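Local coordinates for protein Glp_546_48378_50642 (Giardia intestinalis, PDB 2QVW) that cleaves double-stranded RNA into 21 to 23 base-pair small interfering RNAs in the RNA interference pathway, at residues 3-8 with 22-27; 64-69 with 111-116. All coordinates share one frame; numbering follows the deposited sequence.

Contact 1. Residues 3-8 with 22-27; sequences MHALGH and LLLLDT
His8 and Leu25 both carry CG beside the backbone N, anti to the carbonyl carbon (chi1 -71° and -73°). With these torsions the imidazole and the Leu25 branch meet on one face of the sheet, crossing at about a right angle. His8 CD2 lies 3.8 Å from Leu25 CD1. Leu23 CB lies 3.8 Å from His8 CB on the same face.

The backbones run antiparallel as part of the hairpin made by strands 6-13 and 18-25. Leu6 and Leu25 form a hydrogen-bonded pair. Leu6 N donates a hydrogen bond to Leu25 O, 3.0 Å, nearly straight at 170°. Leu25 N returns a bond to Leu6 O at 3.1 Å. Further along, Leu23 N reaches His8 O at 2.7 Å.

On the other face Gly7 has no side chain, and Leu22 CD1 comes within 3.9 Å of Gly7 CA. Where the strand ends, Asp26 O sits over one face of the His4 ring, 3.6 Å from His4 ND1. Asp26 OD1 accepts bonds from Thr111 N and from Thr27 OG1, the latter from above the carboxylate plane.

Leu23 and Leu25 also pack against Ile274 of helix 267-284. Three backbone bonds thus join the strands, while mainly apolar side chains cover the face toward that helix.

Contact 2. Residues 64-69 with 111-116; sequences TIVAVY and TLAFLP
Val66 is the first residue of helix segment 64-69 to meet strand segment 111-116. Its CG1 stands anti to the backbone N (chi1 -175°), which sets this methyl against Ala113 and Leu115. Val66 CG1 touches Ala113 CB at 3.6 Å. Val66 CG1 also lies 4.1 Å from Leu115 CD2, where the two side chains cross at about a right angle.

One turn later comes Tyr69. Pro116 CD lies over one face of the Tyr69 ring, 3.9 Å from its centroid and 29° off the normal, a CH-pi contact. The proline ring is modelled too tightly against the tyrosine for the closeness to be relied on. Phe114 O lies at the ring edge, near its plane, 3.4 Å from Tyr69 CD2. Leu115 CD2 meets the same ring obliquely, 4.3 Å from Tyr69 CD2. No hydrogen bond joins the two segments. The Phe114 ring packs edge-to-face with Trp85 and touches Leu267 and Ile270 of helix 267-284.

Leu129 of helix 127-137 touches both Tyr69 and Leu115. The segment axes approach to 8.7 Å at 77°, so the helix lies across the strand. This is helix-on-sheet packing within the N-terminal domain of Giardia Dicer, with helix 60-77 set against an outermost strand of an antiparallel sheet.

Overall arrangement
From the N terminus, strand 6-13 turns back into strand 18-25, and contact 1 closes this short hairpin. The chain then adds strands 35-37 and 46-49 before helix 60-77. After helix 85-90 it returns as strand 112-117, and contact 2 closes this longer loop. The loops follow in series, neither nested nor crossed. The centres of the two contacts lie about 11 Å apart; strand 18-25 is flanked by strands 6-13 and 112-117 in one antiparallel sheet. Leu22 N to Leu115 O, 2.8 Å, is a probable hydrogen bond between them, and Leu23 packs on Leu112 and Phe114. Together they tie the hairpin, the added strand and helix 60-77 into the N-terminal domain, away from the manganese sites.

Contact 1. Residues 3-8 with 22-27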
loop_
_atom_site.group_PDB
_atom_site.type_symbol
_atom_site.label_atom_id
_atom_site.label_comp_id
_atom_site.label_asym_id
_atom_site.label_seq_id
_atom_site.Cartn_x
_atom_site.Cartn_y
_atom_site.Cartn_z
ATOM N N MET A 3 22.751 -17.964 10.960
ATOM C CA MET A 3 21.936 -18.293 9.789
ATOM C C MET A 3 21.102 -17.091 9.364
ATOM O O MET A 3 21.127 -16.690 8.200
ATOM C CB MET A 3 20.983 -19.456 10.071
ATOM C CG MET A 3 19.915 -19.600 8.996
ATOM S SD MET A 3 18.774 -20.924 9.340
ATOM C CE MET A 3 19.629 -22.309 8.553
ATOM N N HIS A 4 20.358 -16.538 10.319
ATOM C CA HIS A 4 19.497 -15.376 10.092
ATOM C C HIS A 4 20.059 -14.460 9.000
ATOM O O HIS A 4 20.844 -13.549 9.289
ATOM C CB HIS A 4 19.346 -14.575 11.397
ATOM C CG HIS A 4 17.924 -14.288 11.786
ATOM N ND1 HIS A 4 17.029 -13.658 10.947
ATOM C CD2 HIS A 4 17.255 -14.517 12.942
ATOM C CE1 HIS A 4 15.872 -13.512 11.568
ATOM N NE2 HIS A 4 15.982 -14.024 12.780
ATOM N N ALA A 5 19.663 -14.701 7.752
ATOM C CA ALA A 5 20.138 -13.881 6.648
ATOM C C ALA A 5 19.159 -13.896 5.492
ATOM O O ALA A 5 19.104 -14.857 4.724
ATOM C CB ALA A 5 21.503 -14.364 6.181
ATOM N N LEU A 6 18.379 -12.826 5.383
ATOM C CA LEU A 6 17.411 -12.692 4.312
ATOM C C LEU A 6 18.137 -12.082 3.133
ATOM O O LEU A 6 18.820 -11.069 3.275
ATOM C CB LEU A 6 16.263 -11.783 4.740
ATOM C CG LEU A 6 15.324 -12.298 5.834
ATOM C CD1 LEU A 6 16.067 -12.495 7.140
ATOM C CD2 LEU A 6 14.196 -11.299 6.017
ATOM N N GLY A 7 17.996 -12.709 1.972
ATOM C CA GLY A 7 18.662 -12.218 0.781
ATOM C C GLY A 7 17.832 -11.226 -0.002
ATOM O O GLY A 7 16.606 -11.297 -0.009
ATOM N N HIS A 8 18.515 -10.295 -0.658
ATOM C CA HIS A 8 17.883 -9.263 -1.471
ATOM C C HIS A 8 18.820 -8.993 -2.639
ATOM O O HIS A 8 20.007 -8.768 -2.436
ATOM C CB HIS A 8 17.699 -7.973 -0.658
ATOM C CG HIS A 8 16.651 -8.061 0.409
ATOM N ND1 HIS A 8 15.313 -8.216 0.127
ATOM C CD2 HIS A 8 16.744 -7.982 1.758
ATOM C CE1 HIS A 8 14.623 -8.229 1.255
ATOM N NE2 HIS A 8 15.469 -8.089 2.260
ATOM N N LEU A 22 24.141 -8.656 -3.447
ATOM C CA LEU A 22 23.304 -9.506 -2.606
ATOM C C LEU A 22 23.266 -8.902 -1.212
ATOM O O LEU A 22 24.252 -8.955 -0.481
ATOM C CB LEU A 22 23.862 -10.935 -2.529
ATOM C CG LEU A 22 23.268 -11.828 -1.427
ATOM C CD1 LEU A 22 21.778 -12.004 -1.634
ATOM C CD2 LEU A 22 23.951 -13.173 -1.423
ATOM N N LEU A 23 22.128 -8.327 -0.846
ATOM C CA LEU A 23 21.995 -7.718 0.458
ATOM C C LEU A 23 21.500 -8.699 1.500
ATOM O O LEU A 23 20.435 -9.287 1.357
ATOM C CB LEU A 23 21.053 -6.513 0.405
ATOM C CG LEU A 23 20.689 -5.924 1.775
ATOM C CD1 LEU A 23 21.935 -5.706 2.617
ATOM C CD2 LEU A 23 19.956 -4.630 1.569
ATOM N N LEU A 24 22.281 -8.858 2.562
ATOM C CA LEU A 24 21.936 -9.758 3.650
ATOM C C LEU A 24 21.470 -8.947 4.849
ATOM O O LEU A 24 22.220 -8.140 5.394
ATOM C CB LEU A 24 23.154 -10.599 4.031
ATOM C CG LEU A 24 23.764 -11.380 2.859
ATOM C CD1 LEU A 24 25.039 -12.074 3.295
ATOM C CD2 LEU A 24 22.744 -12.385 2.339
ATOM N N LEU A 25 20.223 -9.157 5.247
ATOM C CA LEU A 25 19.662 -8.458 6.388
ATOM C C LEU A 25 19.357 -9.448 7.487
ATOM O O LEU A 25 18.909 -10.560 7.226
ATOM C CB LEU A 25 18.379 -7.745 5.997
ATOM C CG LEU A 25 18.555 -6.508 5.133
ATOM C CD1 LEU A 25 17.203 -5.855 4.922
ATOM C CD2 LEU A 25 19.508 -5.545 5.818
ATOM N N ASP A 26 19.596 -9.037 8.723
ATOM C CA ASP A 26 19.333 -9.892 9.863
ATOM C C ASP A 26 17.897 -9.715 10.312
ATOM O O ASP A 26 17.528 -10.167 11.388
ATOM C CB ASP A 26 20.269 -9.535 11.014
ATOM C CG ASP A 26 19.890 -8.234 11.696
ATOM O OD1 ASP A 26 19.478 -7.286 10.989
ATOM O OD2 ASP A 26 20.022 -8.154 12.938
ATOM N N THR A 27 17.084 -9.057 9.494
ATOM C CA THR A 27 15.695 -8.827 9.864
ATOM C C THR A 27 14.718 -9.044 8.711
ATOM O O THR A 27 15.109 -9.030 7.538
ATOM C CB THR A 27 15.496 -7.398 10.406
ATOM O OG1 THR A 27 16.632 -7.016 11.188
ATOM C CG2 THR A 27 14.276 -7.345 11.293
#

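Contact 2. Residues 64-69 with 111-116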
loop_
_atom_site.group_PDB
_atom_site.type_symbol
_atom_site.label_atom_id
_atom_site.label_comp_id
_atom_site.label_asym_id
_atom_site.label_seq_id
_atom_site.Cartn_x
_atom_site.Cartn_y
_atom_site.Cartn_z
ATOM N N THR A 64 32.664 -14.462 8.802
ATOM C CA THR A 64 33.900 -13.688 8.935
ATOM C C THR A 64 34.456 -13.390 7.554
ATOM O O THR A 64 35.177 -12.404 7.347
ATOM C CB THR A 64 34.993 -14.447 9.725
ATOM O OG1 THR A 64 35.379 -15.621 8.997
ATOM C CG2 THR A 64 34.494 -14.829 11.121
ATOM N N ILE A 65 34.119 -14.256 6.609
ATOM C CA ILE A 65 34.571 -14.098 5.237
ATOM C C ILE A 65 33.829 -12.925 4.621
ATOM O O ILE A 65 34.324 -12.297 3.684
ATOM C CB ILE A 65 34.297 -15.360 4.417
ATOM C CG1 ILE A 65 34.909 -16.576 5.122
ATOM C CG2 ILE A 65 34.867 -15.201 3.020
ATOM C CD1 ILE A 65 34.699 -17.883 4.375
ATOM N N VAL A 66 32.642 -12.632 5.152
ATOM C CA VAL A 66 31.849 -11.508 4.667
ATOM C C VAL A 66 32.444 -10.245 5.267
ATOM O O VAL A 66 32.557 -9.217 4.601
ATOM C CB VAL A 66 30.388 -11.585 5.131
ATOM C CG1 VAL A 66 29.580 -10.467 4.500
ATOM C CG2 VAL A 66 29.799 -12.927 4.778
ATOM N N ALA A 67 32.817 -10.336 6.541
ATOM C CA ALA A 67 33.402 -9.210 7.247
ATOM C C ALA A 67 34.524 -8.608 6.417
ATOM O O ALA A 67 34.607 -7.391 6.232
ATOM C CB ALA A 67 33.943 -9.671 8.583
ATOM N N VAL A 68 35.384 -9.476 5.902
ATOM C CA VAL A 68 36.514 -9.014 5.107
ATOM C C VAL A 68 36.088 -8.126 3.939
ATOM O O VAL A 68 36.410 -6.928 3.910
ATOM C CB VAL A 68 37.344 -10.198 4.568
ATOM C CG1 VAL A 68 38.659 -9.686 3.979
ATOM C CG2 VAL A 68 37.598 -11.195 5.688
ATOM N N TYR A 69 35.353 -8.700 2.990
ATOM C CA TYR A 69 34.911 -7.937 1.834
ATOM C C TYR A 69 34.351 -6.588 2.250
ATOM O O TYR A 69 34.596 -5.571 1.600
ATOM C CB TYR A 69 33.838 -8.689 1.070
ATOM C CG TYR A 69 33.456 -8.007 -0.221
ATOM C CD1 TYR A 69 34.303 -8.037 -1.323
ATOM C CD2 TYR A 69 32.256 -7.310 -0.335
ATOM C CE1 TYR A 69 33.965 -7.389 -2.505
ATOM C CE2 TYR A 69 31.910 -6.657 -1.515
ATOM C CZ TYR A 69 32.766 -6.701 -2.592
ATOM O OH TYR A 69 32.411 -6.061 -3.759
ATOM N N THR A 111 21.113 -5.210 10.389
ATOM C CA THR A 111 22.516 -5.423 10.087
ATOM C C THR A 111 22.556 -5.791 8.612
ATOM O O THR A 111 21.847 -6.701 8.182
ATOM C CB THR A 111 23.068 -6.583 10.910
ATOM O OG1 THR A 111 22.918 -6.287 12.301
ATOM C CG2 THR A 111 24.526 -6.809 10.606
ATOM N N LEU A 112 23.374 -5.091 7.838
ATOM C CA LEU A 112 23.460 -5.364 6.410
ATOM C C LEU A 112 24.870 -5.579 5.857
ATOM O O LEU A 112 25.820 -4.949 6.304
ATOM C CB LEU A 112 22.753 -4.250 5.619
ATOM C CG LEU A 112 23.063 -2.767 5.822
ATOM C CD1 LEU A 112 22.412 -1.957 4.720
ATOM C CD2 LEU A 112 22.548 -2.311 7.167
ATOM N N ALA A 113 24.986 -6.480 4.883
ATOM C CA ALA A 113 26.261 -6.797 4.229
ATOM C C ALA A 113 26.039 -6.973 2.721
ATOM O O ALA A 113 25.242 -7.803 2.296
ATOM C CB ALA A 113 26.852 -8.069 4.819
ATOM N N PHE A 114 26.752 -6.194 1.915
ATOM C CA PHE A 114 26.613 -6.258 0.464
ATOM C C PHE A 114 27.669 -7.138 -0.198
ATOM O O PHE A 114 28.860 -7.041 0.106
ATOM C CB PHE A 114 26.683 -4.852 -0.121
ATOM C CG PHE A 114 25.652 -3.924 0.430
ATOM C CD1 PHE A 114 24.313 -4.097 0.128
ATOM C CD2 PHE A 114 26.011 -2.884 1.270
ATOM C CE1 PHE A 114 23.341 -3.241 0.657
ATOM C CE2 PHE A 114 25.043 -2.023 1.805
ATOM C CZ PHE A 114 23.711 -2.204 1.497
ATOM N N LEU A 115 27.219 -8.002 -1.104
ATOM C CA LEU A 115 28.108 -8.895 -1.834
ATOM C C LEU A 115 27.983 -8.638 -3.317
ATOM O O LEU A 115 26.929 -8.232 -3.808
ATOM C CB LEU A 115 27.765 -10.354 -1.560
ATOM C CG LEU A 115 27.949 -10.820 -0.124
ATOM C CD1 LEU A 115 27.854 -12.335 -0.085
ATOM C CD2 LEU A 115 29.313 -10.357 0.393
ATOM N N PRO A 116 29.061 -8.882 -4.061
ATOM C CA PRO A 116 29.049 -8.665 -5.506
ATOM C C PRO A 116 28.322 -9.784 -6.231
ATOM O O PRO A 116 28.397 -10.948 -5.830
ATOM C CB PRO A 116 30.527 -8.652 -5.874
ATOM C CG PRO A 116 31.214 -8.375 -4.597
ATOM C CD PRO A 116 30.424 -9.147 -3.597
#